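Local coordinates for ribose 5-phosphate isomerase B (Anaplasma phagocytophilum, PDB 4EM8), which probably interconverts ribose 5-phosphate and ribulose 5-phosphate, an aldose-ketose isomerisation of the pentose phosphate pathway, at residues I87-C92 with V109-S114. Residues are numbered along the deposited sequence; the frame is centred on the assembly and turned at random.
Sequences IRAALC and VLCFGS
Ala90 and Cys111 share the straightest of the backbone bonds that join strands 89-91 and 109-113 in parallel: Cys111 N gives its hydrogen to Ala90 O at 2.9 Å and 178°. Ala90 N in turn donates to Val109 O, and Cys92 N to Cys111 O at 3.2 Å, while a weak bond from Val109 N to Arg88 O starts the series. Where the pairing ends, a water donates to Cys92 O and accepts from Gly113 N. On one face, the small methyl of Ala89 leaves room for beta-branched Val109, which meets it with CB and CG1 and sends CG2 to Ile87 CG2, 3.7 Å away. The slim Cys111 SG fits 4.1 Å from Ala89 CB, under helix 75-81. Leu91, its CG anti to the backbone N (chi1 171°), brings methyl CD1 within 3.2 Å of Cys111 O, the oxygen that also accepts from Cys92 N. On the other face Leu110, extended likewise (chi1 174°), brings CD1 to Cys92 CB at 3.6 Å and over one face of the Phe112 ring, near the rim. Asn82 OD1 accepts from Ala89 N, and Ile87 O from Arg83 of the second subunit. Leu91 packs on Ile75 and lies beside Gly74, both predicted to bind the substrate. A right-handed beta-alpha-beta crossover through helix 95-105 links the two strands of this Rossmann-like sheet. Helix 75-81 packs on the Ala89 face, helix 119-131 on the Leu110 face, and strand 66-71 flanks 109-113 across from 89-91.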
loop_
_atom_site.group_PDB
_atom_site.type_symbol
_atom_site.label_atom_id
_atom_site.label_comp_id
_atom_site.label_asym_id
_atom_site.label_seq_id
_atom_site.Cartn_x
_atom_site.Cartn_y
_atom_site.Cartn_z
ATOM N N ILE A 87 9.065 7.704 -4.473
ATOM C CA ILE A 87 7.677 7.705 -4.080
ATOM C C ILE A 87 7.449 6.835 -2.871
ATOM O O ILE A 87 7.936 5.673 -2.779
ATOM C CB ILE A 87 6.766 7.183 -5.207
ATOM C CG1 ILE A 87 6.880 8.034 -6.489
ATOM C CG2 ILE A 87 5.319 7.137 -4.734
ATOM C CD1 ILE A 87 6.558 9.524 -6.360
ATOM N N ARG A 88 6.653 7.381 -1.949
ATOM C CA ARG A 88 6.242 6.660 -0.757
ATOM C C ARG A 88 4.746 6.830 -0.644
ATOM O O ARG A 88 4.264 7.835 -0.081
ATOM C CB ARG A 88 6.984 7.188 0.484
ATOM C CG ARG A 88 8.493 6.976 0.376
ATOM C CD ARG A 88 9.273 7.547 1.549
ATOM N NE ARG A 88 9.098 8.986 1.632
ATOM C CZ ARG A 88 9.743 9.862 0.864
ATOM N NH1 ARG A 88 10.634 9.443 -0.016
ATOM N NH2 ARG A 88 9.504 11.157 0.984
ATOM N N ALA A 89 4.027 5.870 -1.255
ATOM C CA ALA A 89 2.572 5.912 -1.364
ATOM C C ALA A 89 1.863 5.132 -0.281
ATOM O O ALA A 89 2.262 4.038 0.061
ATOM C CB ALA A 89 2.108 5.397 -2.729
ATOM N N ALA A 90 0.732 5.644 0.182
ATOM C CA ALA A 90 -0.106 4.939 1.176
ATOM C C ALA A 90 -1.575 5.067 0.779
ATOM O O ALA A 90 -2.053 6.164 0.523
ATOM C CB ALA A 90 0.104 5.532 2.569
ATOM N N LEU A 91 -2.271 3.931 0.720
ATOM C CA LEU A 91 -3.740 3.885 0.636
ATOM C C LEU A 91 -4.316 4.184 2.022
ATOM O O LEU A 91 -4.068 3.442 2.978
ATOM C CB LEU A 91 -4.197 2.499 0.160
ATOM C CG LEU A 91 -5.689 2.143 0.186
ATOM C CD1 LEU A 91 -6.474 3.225 -0.519
ATOM C CD2 LEU A 91 -5.912 0.762 -0.449
ATOM N N CYS A 92 -5.026 5.290 2.162
ATOM C CA CYS A 92 -5.544 5.649 3.470
ATOM C C CYS A 92 -7.045 5.758 3.387
ATOM O O CYS A 92 -7.599 6.368 2.461
ATOM C CB CYS A 92 -4.922 6.971 3.924
ATOM S SG CYS A 92 -3.126 6.970 4.050
ATOM N N VAL A 109 2.675 10.417 -1.572
ATOM C CA VAL A 109 1.516 10.078 -2.436
ATOM C C VAL A 109 0.398 9.398 -1.624
ATOM O O VAL A 109 0.592 8.337 -0.975
ATOM C CB VAL A 109 1.936 9.177 -3.611
ATOM C CG1 VAL A 109 0.736 8.635 -4.417
ATOM C CG2 VAL A 109 2.933 9.933 -4.497
ATOM N N LEU A 110 -0.775 10.016 -1.665
ATOM C CA LEU A 110 -1.969 9.503 -1.009
ATOM C C LEU A 110 -2.847 8.767 -2.031
ATOM O O LEU A 110 -3.211 9.337 -3.065
ATOM C CB LEU A 110 -2.726 10.646 -0.332
ATOM C CG LEU A 110 -4.114 10.421 0.344
ATOM C CD1 LEU A 110 -4.095 9.265 1.337
ATOM C CD2 LEU A 110 -4.620 11.706 1.016
ATOM N N CYS A 111 -3.166 7.499 -1.763
ATOM C CA CYS A 111 -4.079 6.740 -2.617
ATOM C C CYS A 111 -5.460 6.550 -1.976
ATOM O O CYS A 111 -5.530 6.265 -0.807
ATOM C CB CYS A 111 -3.468 5.371 -2.912
ATOM S SG CYS A 111 -1.851 5.501 -3.726
ATOM N N PHE A 112 -6.531 6.678 -2.752
ATOM C CA PHE A 112 -7.897 6.419 -2.296
ATOM C C PHE A 112 -8.578 5.365 -3.165
ATOM O O PHE A 112 -8.253 5.232 -4.333
ATOM C CB PHE A 112 -8.770 7.669 -2.433
ATOM C CG PHE A 112 -8.445 8.737 -1.471
ATOM C CD1 PHE A 112 -8.783 8.589 -0.149
ATOM C CD2 PHE A 112 -7.877 9.938 -1.900
ATOM C CE1 PHE A 112 -8.495 9.575 0.759
ATOM C CE2 PHE A 112 -7.603 10.938 -1.001
ATOM C CZ PHE A 112 -7.932 10.759 0.331
ATOM N N GLY A 113 -9.561 4.697 -2.570
ATOM C CA GLY A 113 -10.456 3.734 -3.219
ATOM C C GLY A 113 -11.800 4.404 -3.293
ATOM O O GLY A 113 -12.575 4.389 -2.311
ATOM N N SER A 114 -12.104 4.962 -4.469
ATOM C CA SER A 114 -13.270 5.824 -4.644
ATOM C C SER A 114 -14.575 5.079 -4.404
ATOM O O SER A 114 -15.550 5.684 -3.994
ATOM C CB SER A 114 -13.289 6.438 -6.049
ATOM O OG SER A 114 -13.377 5.403 -7.053
HETATM O O HOH W 1 -9.422 5.210 0.338
#